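Local coordinates for manganese-dependent ADP-ribose/CDP-alcohol diphosphatase (Danio rerio, PDB 2NXF), which probably hydrolyses ADP-ribose and CDP-alcohols such as CDP-choline, splitting their diphosphate link at a dinuclear metal centre, at residues D13-D18 with L58-D63; N141-L146 with D217-R222; V231-A236 with A247-L252; V44-R49 with H294-A299. All blocks are in the same frame, centred on the assembly; numbering follows the deposited sequence. Where two conformers were deposited one is given.

Interaction 1 (D13-D18 with L58-D63); sequences DVQYAD and LGDIID. With ZN (zinc ion), chain B; ZN (zinc ion), chain C; PO4 (phosphate ion), chain F.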
# COMPACT_ATOMS: atom_id res chain seq x y z
N ASP A 13 -0.49 -0.39 -7.32
CA ASP A 13 -0.12 -1.62 -8.06
C ASP A 13 0.02 -1.35 -9.56
O ASP A 13 -0.56 -2.07 -10.40
CB ASP A 13 -1.11 -2.78 -7.78
CG ASP A 13 -1.05 -3.24 -6.31
OD1 ASP A 13 -0.32 -4.18 -6.03
OD2 ASP A 13 -1.66 -2.59 -5.45
N VAL A 14 0.79 -0.31 -9.88
CA VAL A 14 1.13 -0.02 -11.29
C VAL A 14 1.84 -1.25 -11.90
O VAL A 14 1.45 -1.76 -12.96
CB VAL A 14 2.01 1.26 -11.40
CG1 VAL A 14 2.47 1.49 -12.86
CG2 VAL A 14 1.27 2.49 -10.86
N GLN A 15 2.86 -1.75 -11.19
CA GLN A 15 3.55 -3.00 -11.55
C GLN A 15 4.05 -3.00 -13.00
O GLN A 15 3.93 -4.00 -13.70
CB GLN A 15 2.69 -4.24 -11.24
CG GLN A 15 3.13 -4.85 -9.92
CD GLN A 15 2.14 -5.82 -9.33
OE1 GLN A 15 1.32 -5.45 -8.48
NE2 GLN A 15 2.23 -7.07 -9.75
N TYR A 16 4.61 -1.87 -13.40
CA TYR A 16 5.13 -1.71 -14.77
C TYR A 16 6.25 -2.70 -15.06
O TYR A 16 7.06 -3.01 -14.19
CB TYR A 16 5.66 -0.27 -14.97
CG TYR A 16 6.38 -0.14 -16.28
CD1 TYR A 16 5.67 -0.13 -17.48
CD2 TYR A 16 7.78 -0.08 -16.33
CE1 TYR A 16 6.33 -0.03 -18.71
CE2 TYR A 16 8.44 0.00 -17.55
CZ TYR A 16 7.71 0.02 -18.73
OH TYR A 16 8.35 0.10 -19.95
N ALA A 17 6.27 -3.21 -16.29
CA ALA A 17 7.43 -3.93 -16.84
C ALA A 17 7.35 -3.87 -18.35
O ALA A 17 6.25 -3.86 -18.92
CB ALA A 17 7.44 -5.40 -16.36
N ASP A 18 8.51 -3.83 -19.00
CA ASP A 18 8.56 -3.77 -20.46
C ASP A 18 8.53 -5.19 -21.03
O ASP A 18 9.51 -5.67 -21.63
CB ASP A 18 9.82 -3.01 -20.92
CG ASP A 18 9.83 -2.75 -22.42
OD1 ASP A 18 8.78 -2.90 -23.10
OD2 ASP A 18 10.93 -2.42 -22.95
N LEU A 58 0.49 3.23 -3.60
CA LEU A 58 0.34 2.20 -2.59
C LEU A 58 1.27 0.98 -2.78
O LEU A 58 1.11 -0.04 -2.09
CB LEU A 58 -1.13 1.76 -2.51
CG LEU A 58 -2.08 2.60 -1.62
CD1 LEU A 58 -1.66 2.51 -0.14
CD2 LEU A 58 -2.11 4.03 -2.06
N GLY A 59 2.24 1.09 -3.68
CA GLY A 59 3.28 0.05 -3.78
C GLY A 59 3.09 -0.84 -4.99
O GLY A 59 2.11 -0.69 -5.74
N ASP A 60 4.02 -1.80 -5.12
CA ASP A 60 4.13 -2.62 -6.33
C ASP A 60 4.18 -1.72 -7.55
O ASP A 60 3.46 -1.96 -8.52
CB ASP A 60 2.96 -3.60 -6.46
CG ASP A 60 3.04 -4.77 -5.47
OD1 ASP A 60 4.00 -4.86 -4.68
OD2 ASP A 60 2.10 -5.56 -5.44
N ILE A 61 5.03 -0.68 -7.52
CA ILE A 61 5.08 0.27 -8.65
C ILE A 61 5.78 -0.34 -9.89
O ILE A 61 5.48 0.04 -11.02
CB ILE A 61 5.71 1.61 -8.23
CG1 ILE A 61 5.25 2.73 -9.19
CG2 ILE A 61 7.24 1.47 -8.06
CD1 ILE A 61 5.79 4.11 -8.83
N ILE A 62 6.69 -1.30 -9.67
CA ILE A 62 7.25 -2.05 -10.80
C ILE A 62 7.16 -3.53 -10.50
O ILE A 62 7.22 -3.91 -9.33
CB ILE A 62 8.72 -1.68 -11.14
CG1 ILE A 62 9.65 -1.90 -9.94
CG2 ILE A 62 8.83 -0.22 -11.67
CD1 ILE A 62 11.13 -1.99 -10.36
N ASP A 63 7.02 -4.36 -11.52
CA ASP A 63 6.80 -5.80 -11.28
C ASP A 63 8.10 -6.52 -10.94
O ASP A 63 9.17 -6.14 -11.43
CB ASP A 63 6.17 -6.46 -12.50
CG ASP A 63 5.54 -7.78 -12.17
OD1 ASP A 63 4.41 -7.79 -11.63
OD2 ASP A 63 6.18 -8.81 -12.41
ZN ZN B . 0.39 -5.96 -6.80
ZN ZN C . 1.38 -6.69 -3.72
P PO4 F . 0.92 -9.22 -6.39
O1 PO4 F . -0.48 -9.76 -6.21
O2 PO4 F . 1.77 -10.26 -7.10
O3 PO4 F . 0.95 -8.02 -7.32
O4 PO4 F . 1.51 -8.82 -5.08
O HOH W 1 2.09 1.34 -7.69
O HOH W 2 -0.31 -6.95 -5.03
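With CG opposite the carbonyl carbon in both Asp13 (chi1 -66°) and Asp60 (chi1 -73°), the two side chains run side by side in the same direction. Their carboxylate planes stand nearly perpendicular, and Asp13 OD1 and Asp60 OD2 both meet the zinc ion of chain B. His265 holds the other oxygen of Asp13, His97 that of Asp60. The chain B ion is 2.1 Å from Asp13 OD1, while Asp60 OD2 lies 2.2 Å from it and 2.2 Å from the zinc ion of chain C, one oxygen bridging the pair together with water 2. Gln15 OE1 binds the chain B zinc at 2.0 Å. This is the dinuclear centre of the calcineurin-like metallophosphoesterases, carried on loops that follow strands 6-11 and 54-57; His267 completes the first site, and Asn96, His228 and His265 the second. A phosphate ion, probably from the crystallisation liquor, spans both metals through O3 and O4. Glutamine suits its place because it gives the metal an oxygen and keeps an N-H to donate: Gln15 NE2 reaches Asp63 OD1 at 3.0 Å in a nearly straight bond (174°) lying in the amide plane, which fixes which way round the amide sits. NE2 also makes a weak bond to phosphate O3. Asp63 in turn is held by its OD2, which caps the backbone at His65. The backbones are tied by Asp13 N to Gly59 O at 3.1 Å, by Tyr16 N to Ile61 O, and by Asp63 N to Tyr16 O at 3.0 Å. At Gly59 the backbone angles would press any CB against the carbonyl O of Leu58.

Interaction 2 (N141-L146 with D217-R222); sequences NFRFVL and DHKQER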
# COMPACT_ATOMS: atom_id res chain seq x y z
N ASN A 141 -4.97 19.83 11.07
CA ASN A 141 -5.94 18.86 11.61
C ASN A 141 -5.96 17.50 10.89
O ASN A 141 -6.86 16.69 11.14
CB ASN A 141 -7.38 19.44 11.66
CG ASN A 141 -7.45 20.78 12.37
OD1 ASN A 141 -7.90 21.78 11.80
ND2 ASN A 141 -7.01 20.81 13.62
N PHE A 142 -5.00 17.29 9.99
CA PHE A 142 -4.87 16.00 9.28
C PHE A 142 -3.49 15.42 9.42
O PHE A 142 -2.50 16.17 9.53
CB PHE A 142 -5.22 16.14 7.79
CG PHE A 142 -6.65 16.47 7.56
CD1 PHE A 142 -7.60 15.45 7.54
CD2 PHE A 142 -7.08 17.79 7.40
CE1 PHE A 142 -8.95 15.74 7.37
CE2 PHE A 142 -8.43 18.09 7.21
CZ PHE A 142 -9.36 17.07 7.20
N ARG A 143 -3.43 14.09 9.45
CA ARG A 143 -2.14 13.42 9.59
C ARG A 143 -2.13 12.21 8.67
O ARG A 143 -3.14 11.52 8.58
CB ARG A 143 -1.88 13.02 11.04
CG ARG A 143 -0.42 12.52 11.22
CD ARG A 143 0.05 12.64 12.63
NE ARG A 143 -0.06 14.01 13.09
CZ ARG A 143 0.91 14.92 13.00
NH1 ARG A 143 2.10 14.60 12.48
NH2 ARG A 143 0.70 16.14 13.44
N PHE A 144 -1.02 12.01 7.96
CA PHE A 144 -0.81 10.82 7.12
C PHE A 144 0.20 9.92 7.80
O PHE A 144 1.21 10.40 8.33
CB PHE A 144 -0.20 11.21 5.75
CG PHE A 144 -1.19 11.74 4.74
CD1 PHE A 144 -2.44 12.22 5.12
CD2 PHE A 144 -0.84 11.80 3.39
CE1 PHE A 144 -3.34 12.72 4.14
CE2 PHE A 144 -1.73 12.29 2.43
CZ PHE A 144 -2.97 12.74 2.80
N VAL A 145 -0.05 8.62 7.75
CA VAL A 145 0.86 7.63 8.31
C VAL A 145 1.08 6.59 7.22
O VAL A 145 0.11 6.04 6.69
CB VAL A 145 0.27 6.94 9.57
CG1 VAL A 145 1.24 5.89 10.13
CG2 VAL A 145 -0.09 7.98 10.66
N LEU A 146 2.34 6.33 6.87
CA LEU A 146 2.66 5.28 5.91
C LEU A 146 3.30 4.16 6.69
O LEU A 146 4.27 4.40 7.44
CB LEU A 146 3.66 5.77 4.84
CG LEU A 146 3.07 6.35 3.55
CD1 LEU A 146 2.49 7.72 3.85
CD2 LEU A 146 4.15 6.43 2.44
N ASP A 217 -5.57 11.68 18.59
CA ASP A 217 -6.84 11.78 19.35
C ASP A 217 -6.89 13.09 20.13
O ASP A 217 -7.87 13.85 20.05
CB ASP A 217 -6.98 10.63 20.38
CG ASP A 217 -7.16 9.25 19.73
OD1 ASP A 217 -7.46 9.14 18.52
OD2 ASP A 217 -6.99 8.25 20.47
N HIS A 218 -5.83 13.36 20.89
CA HIS A 218 -5.83 14.54 21.74
C HIS A 218 -5.70 15.85 20.99
O HIS A 218 -6.13 16.90 21.49
CB HIS A 218 -4.76 14.38 22.80
CG HIS A 218 -5.09 13.30 23.78
ND1 HIS A 218 -6.14 13.41 24.67
CD2 HIS A 218 -4.56 12.07 23.98
CE1 HIS A 218 -6.21 12.32 25.41
NE2 HIS A 218 -5.26 11.49 25.00
N LYS A 219 -5.13 15.80 19.79
CA LYS A 219 -5.05 16.97 18.93
C LYS A 219 -6.28 17.15 18.03
O LYS A 219 -6.38 18.14 17.30
CB LYS A 219 -3.77 16.95 18.11
CG LYS A 219 -2.50 16.99 18.95
CD LYS A 219 -1.25 16.86 18.07
CE LYS A 219 -1.06 15.48 17.53
NZ LYS A 219 0.05 15.44 16.54
N GLN A 220 -7.23 16.22 18.15
CA GLN A 220 -8.43 16.17 17.31
C GLN A 220 -8.07 16.20 15.83
O GLN A 220 -8.71 16.89 15.02
CB GLN A 220 -9.41 17.29 17.66
CG GLN A 220 -10.04 17.12 19.02
CD GLN A 220 -10.91 18.30 19.35
OE1 GLN A 220 -10.41 19.39 19.65
NE2 GLN A 220 -12.22 18.11 19.28
N GLU A 221 -7.03 15.45 15.48
CA GLU A 221 -6.66 15.24 14.09
C GLU A 221 -7.46 14.10 13.49
O GLU A 221 -7.92 13.20 14.22
CB GLU A 221 -5.16 14.94 13.97
CG GLU A 221 -4.30 16.15 14.24
CD GLU A 221 -2.82 15.80 14.28
OE1 GLU A 221 -2.47 14.60 14.30
OE2 GLU A 221 -2.02 16.76 14.31
N ARG A 222 -7.59 14.12 12.16
CA ARG A 222 -8.12 12.99 11.39
C ARG A 222 -6.94 12.33 10.71
O ARG A 222 -6.17 12.99 10.01
CB ARG A 222 -9.09 13.47 10.32
CG ARG A 222 -10.19 14.36 10.84
CD ARG A 222 -11.25 13.56 11.52
NE ARG A 222 -12.34 14.40 12.03
CZ ARG A 222 -13.42 13.92 12.63
NH1 ARG A 222 -13.56 12.60 12.76
NH2 ARG A 222 -14.36 14.74 13.08
O HOH W 3 -5.67 19.25 15.04
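Arg143 takes hold of Glu221 side-on, with NE 2.8 Å from OE1 and NH2 2.9 Å from OE2. Both oxygens are met on their syn sides and lie close to the guanidinium plane, the bonds being nearly straight. A bend at chi3 (-57°) turns the arginine head so that these two nitrogens face the carboxylate together. The glutamate is buried, yet its charge is probably balanced: Lys219 NZ adds a weaker salt bridge, 3.3 Å from OE2, and Ser216 OG makes a further hydrogen bond to OE1, while Arg143 NH1 pairs with Glu135. Alongside the salt bridges the backbones join as neighbouring parallel strands, with Arg222 N bonded to Asn141 O at 2.9 Å and Arg143 N to Arg222 O at 3.0 Å. Here a beta-alpha-beta crossover of the seven-stranded mixed sheet closes: strand 142-146 lies next to strand 222-227, and helix 203-219 delivers the second strand through a Schellman motif, where Gln220 takes positive phi. On the face bearing Phe142 and Arg222, ring atom CD1 of Phe142 packs 3.7 Å from Arg222 CB, so the aliphatic base of the arginine serves as a hydrophobic partner while its head goes on to the backbone of Ser322. The solvent side is looser. Asn141, Lys219 and Gln220 are exposed there, and water 3 links Asn141 ND2 to Lys219 O.

Interaction 3 (V231-A236 with A247-L252); sequences VHPCAA and AVLSVL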
# COMPACT_ATOMS: atom_id res chain seq x y z
N VAL A 231 -5.92 -4.82 6.06
CA VAL A 231 -6.01 -5.48 7.37
C VAL A 231 -7.44 -5.87 7.77
O VAL A 231 -7.62 -6.65 8.71
CB VAL A 231 -5.35 -4.66 8.51
CG1 VAL A 231 -3.84 -4.43 8.24
CG2 VAL A 231 -6.11 -3.30 8.71
N HIS A 232 -8.46 -5.38 7.06
CA HIS A 232 -9.83 -5.73 7.45
C HIS A 232 -10.39 -6.79 6.49
O HIS A 232 -10.44 -6.56 5.29
CB HIS A 232 -10.74 -4.50 7.48
CG HIS A 232 -11.96 -4.70 8.33
ND1 HIS A 232 -12.84 -5.75 8.14
CD2 HIS A 232 -12.44 -3.99 9.38
CE1 HIS A 232 -13.81 -5.67 9.04
NE2 HIS A 232 -13.59 -4.62 9.80
N PRO A 233 -10.80 -7.96 7.03
CA PRO A 233 -11.34 -9.01 6.17
C PRO A 233 -12.53 -8.61 5.27
O PRO A 233 -12.77 -9.28 4.27
CB PRO A 233 -11.78 -10.10 7.17
CG PRO A 233 -10.95 -9.87 8.36
CD PRO A 233 -10.75 -8.38 8.45
N CYS A 234 -13.27 -7.56 5.64
CA CYS A 234 -14.39 -7.07 4.80
C CYS A 234 -13.92 -6.29 3.58
O CYS A 234 -14.70 -6.06 2.65
CB CYS A 234 -15.39 -6.20 5.58
SG CYS A 234 -14.72 -4.84 6.60
N ALA A 235 -12.65 -5.90 3.59
CA ALA A 235 -12.11 -5.00 2.57
C ALA A 235 -11.17 -5.65 1.56
O ALA A 235 -10.67 -4.97 0.66
CB ALA A 235 -11.41 -3.79 3.23
N ALA A 236 -10.93 -6.95 1.70
CA ALA A 236 -9.99 -7.63 0.80
C ALA A 236 -10.17 -9.13 0.89
O ALA A 236 -10.70 -9.63 1.88
CB ALA A 236 -8.56 -7.28 1.15
N ALA A 247 -4.04 -7.60 14.91
CA ALA A 247 -3.26 -6.74 15.81
C ALA A 247 -3.38 -5.28 15.38
O ALA A 247 -3.49 -4.38 16.22
CB ALA A 247 -1.79 -7.17 15.84
N VAL A 248 -3.41 -5.06 14.07
CA VAL A 248 -3.60 -3.71 13.52
C VAL A 248 -5.01 -3.21 13.82
O VAL A 248 -5.18 -2.07 14.29
CB VAL A 248 -3.33 -3.63 12.01
CG1 VAL A 248 -3.43 -2.17 11.52
CG2 VAL A 248 -1.93 -4.15 11.70
N LEU A 249 -6.01 -4.05 13.56
CA LEU A 249 -7.41 -3.67 13.84
C LEU A 249 -7.59 -3.29 15.30
O LEU A 249 -8.29 -2.33 15.61
CB LEU A 249 -8.39 -4.78 13.46
CG LEU A 249 -8.44 -5.08 11.96
CD1 LEU A 249 -9.27 -6.33 11.71
CD2 LEU A 249 -8.98 -3.87 11.19
N SER A 250 -6.96 -4.04 16.20
CA SER A 250 -7.07 -3.75 17.63
C SER A 250 -6.57 -2.35 17.96
O SER A 250 -7.18 -1.65 18.78
CB SER A 250 -6.31 -4.79 18.45
OG SER A 250 -7.01 -6.02 18.44
N VAL A 251 -5.46 -1.95 17.33
CA VAL A 251 -4.92 -0.59 17.50
C VAL A 251 -5.90 0.45 16.91
O VAL A 251 -6.27 1.40 17.61
CB VAL A 251 -3.52 -0.44 16.87
CG1 VAL A 251 -3.06 1.04 16.88
CG2 VAL A 251 -2.51 -1.31 17.62
N LEU A 252 -6.35 0.24 15.68
CA LEU A 252 -7.22 1.22 15.02
C LEU A 252 -8.51 1.45 15.80
O LEU A 252 -8.96 2.60 15.92
CB LEU A 252 -7.57 0.77 13.61
CG LEU A 252 -6.40 0.50 12.66
CD1 LEU A 252 -6.94 0.06 11.30
CD2 LEU A 252 -5.47 1.73 12.56
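Val231 and Val248 cross at about a right angle where helix 245-253 packs against the loop that follows strand 222-227, an apolar junction beside the seven-stranded mixed sheet of the calcineurin-like fold. On the helix, Val248, Leu249 and Leu252 share the face turned to the loop, and Val231 packs against them. CG1 of Val231, anti to the carbonyl carbon at chi1 -61°, meets Val248 CB at 3.9 Å. This leaves Val231 CG2 in the crowded position between the backbone N and the carbonyl carbon, within 3.8 Å of Leu249 CD2. These two side chains slide past one another in opposite directions, which brings Leu249 CD1 to 3.4 Å from Val231 O, an oxygen that accepts from His245. Leu249 then fans its two methyls over the turn: CD2 lies 3.9 Å from His232 CD2, the side chains crossing at about a right angle, whereas CD1 faces Pro233 CD at 4.1 Å. Were Leu249 cut back to an alanine, His232 and Pro233 would probably lose their apolar neighbour and a gap would open beside Val231. Phe261 and His280, on neighbouring strands, touch the same side chains. Residues 232-235 form a type I turn, for which Pro233 is well suited because its ring fixes phi near the value needed, and Cys234 ties the turn to Cys272 by a disulfide. His232 is fixed at both ring nitrogens: NE2 pairs with Asp274, and ND1 accepts from Cys234 N, 3.1 Å away and close to the ring plane, with an N-H...N angle of 168°.

Interaction 4 (V44-R49 with H294-A299); sequences VLQWRR and HAFATA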
# COMPACT_ATOMS: atom_id res chain seq x y z
N VAL A 44 -1.55 11.04 -13.99
CA VAL A 44 -0.70 12.21 -13.74
C VAL A 44 -1.23 13.45 -14.46
O VAL A 44 -1.33 14.53 -13.85
CB VAL A 44 0.79 11.92 -14.10
CG1 VAL A 44 1.62 13.24 -14.19
CG2 VAL A 44 1.37 10.98 -13.10
N LEU A 45 -1.61 13.30 -15.73
CA LEU A 45 -2.25 14.38 -16.46
C LEU A 45 -3.48 14.93 -15.72
O LEU A 45 -3.64 16.15 -15.57
CB LEU A 45 -2.64 13.89 -17.86
CG LEU A 45 -3.24 14.87 -18.85
CD1 LEU A 45 -2.41 16.13 -18.94
CD2 LEU A 45 -3.34 14.20 -20.23
N GLN A 46 -4.33 14.02 -15.24
CA GLN A 46 -5.54 14.42 -14.50
C GLN A 46 -5.22 15.11 -13.17
O GLN A 46 -5.80 16.15 -12.86
CB GLN A 46 -6.50 13.23 -14.32
CG GLN A 46 -7.00 12.67 -15.67
CD GLN A 46 -8.26 11.80 -15.54
OE1 GLN A 46 -9.21 12.15 -14.83
NE2 GLN A 46 -8.27 10.67 -16.26
N TRP A 47 -4.25 14.57 -12.43
CA TRP A 47 -3.84 15.16 -11.14
C TRP A 47 -3.25 16.55 -11.33
O TRP A 47 -3.42 17.42 -10.48
CB TRP A 47 -2.83 14.27 -10.44
CG TRP A 47 -3.39 12.98 -9.93
CD1 TRP A 47 -4.67 12.75 -9.47
CD2 TRP A 47 -2.69 11.74 -9.79
NE1 TRP A 47 -4.79 11.43 -9.07
CE2 TRP A 47 -3.59 10.80 -9.26
CE3 TRP A 47 -1.37 11.33 -10.10
CZ2 TRP A 47 -3.21 9.47 -8.99
CZ3 TRP A 47 -1.00 9.99 -9.83
CH2 TRP A 47 -1.92 9.09 -9.29
N ARG A 48 -2.55 16.75 -12.44
CA ARG A 48 -2.01 18.07 -12.77
C ARG A 48 -3.13 19.08 -12.97
O ARG A 48 -3.07 20.19 -12.42
CB ARG A 48 -1.12 18.01 -14.02
CG ARG A 48 0.24 17.37 -13.76
CD ARG A 48 1.08 17.27 -15.05
NE ARG A 48 1.30 18.56 -15.71
CZ ARG A 48 2.12 19.52 -15.27
NH1 ARG A 48 2.81 19.37 -14.15
NH2 ARG A 48 2.24 20.64 -15.96
N ARG A 49 -4.16 18.70 -13.72
CA ARG A 49 -5.31 19.59 -13.97
C ARG A 49 -6.01 19.97 -12.67
O ARG A 49 -6.49 21.11 -12.48
CB ARG A 49 -6.32 18.92 -14.90
CG ARG A 49 -5.97 18.93 -16.37
CD ARG A 49 -7.19 18.45 -17.17
NE ARG A 49 -6.82 18.02 -18.52
CZ ARG A 49 -6.64 16.75 -18.89
NH1 ARG A 49 -6.82 15.75 -18.04
NH2 ARG A 49 -6.30 16.49 -20.15
N HIS A 294 -9.66 1.99 -16.30
CA HIS A 294 -8.72 2.80 -15.52
C HIS A 294 -8.80 2.35 -14.08
O HIS A 294 -9.68 1.57 -13.73
CB HIS A 294 -9.09 4.30 -15.56
CG HIS A 294 -7.90 5.21 -15.73
ND1 HIS A 294 -6.69 4.99 -15.11
CD2 HIS A 294 -7.76 6.34 -16.47
CE1 HIS A 294 -5.85 5.95 -15.45
NE2 HIS A 294 -6.48 6.78 -16.26
N ALA A 295 -7.85 2.82 -13.27
CA ALA A 295 -7.89 2.62 -11.81
C ALA A 295 -7.01 3.61 -11.09
O ALA A 295 -5.82 3.38 -10.91
CB ALA A 295 -7.47 1.19 -11.44
N PHE A 296 -7.59 4.74 -10.70
CA PHE A 296 -6.91 5.64 -9.80
C PHE A 296 -7.96 6.54 -9.18
O PHE A 296 -9.15 6.44 -9.51
CB PHE A 296 -5.81 6.46 -10.52
CG PHE A 296 -6.34 7.62 -11.35
CD1 PHE A 296 -6.27 8.94 -10.88
CD2 PHE A 296 -6.87 7.39 -12.61
CE1 PHE A 296 -6.77 10.01 -11.65
CE2 PHE A 296 -7.35 8.47 -13.41
CZ PHE A 296 -7.31 9.77 -12.92
N ALA A 297 -7.54 7.39 -8.26
CA ALA A 297 -8.49 8.30 -7.64
C ALA A 297 -7.83 9.62 -7.26
O ALA A 297 -6.59 9.74 -7.26
CB ALA A 297 -9.10 7.63 -6.40
N THR A 298 -8.67 10.57 -6.89
CA THR A 298 -8.24 11.79 -6.23
C THR A 298 -9.10 11.94 -4.98
O THR A 298 -10.33 11.79 -5.05
CB THR A 298 -8.43 13.02 -7.13
OG1 THR A 298 -7.76 12.78 -8.38
CG2 THR A 298 -7.85 14.27 -6.46
N ALA A 299 -8.46 12.24 -3.86
CA ALA A 299 -9.18 12.39 -2.61
C ALA A 299 -9.18 13.85 -2.19
O ALA A 299 -8.17 14.55 -2.33
CB ALA A 299 -8.57 11.52 -1.52
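Trp47 and Phe296 meet in an offset edge-to-face pair, the phenyl edge turned to the indole face, with the five-membered ring centroid 5.1 Å from that of Phe296 and the planes at 85°. Phe296 carries CG between its backbone N and carbonyl carbon (chi1 77°), which stands the ring up from the strand toward the helix, while Trp47, CG opposite its own carbonyl carbon, brings its indole face to Phe296 and its NE1 edge to Ala297 O. NE1 donates to Ala297 O at 3.1 Å, from above the carbonyl plane, and CD1 comes 3.3 Å from Thr298 OG1, a hydroxyl that hydrogen-bonds Glu50 and Arg311. A leucine in place of Trp47 would probably leave Ala297 O without this donor and Phe296 without its aromatic partner. Phe296 also points CZ at the flat amide of Gln46, 3.4 Å from CD, the two planes being perpendicular; the glutamine is held by Asp42 at NE2 and Arg311 at OE1. The axes of segments 44-49 and 295-299 run 13° apart, 9.7 Å from each other, as befits helix 35-49 layered on strand 295-301 of the six-stranded sheet in the alpha/beta sandwich of calcineurin-like phosphoesterases.

From the N terminus, the chain leaves strand 6-11 into residues 13-18, passes through helix 35-49, which holds residues 44-49, and returns at 58-63, where interaction 1 closes the first loop, at the metal site. Interaction 4 crosses it: its helical segment lies inside that loop, but its partner comes only at 294-299, so it joins an early helix to a late strand of the six-stranded sheet. Within this large loop, interaction 2 first pairs strands 142-146 and 222-227 across an intervening helical region; interaction 3 then follows in series with a short loop of ten residues, seating helix 245-253 beside the seven-stranded sheet. None of the four touches another.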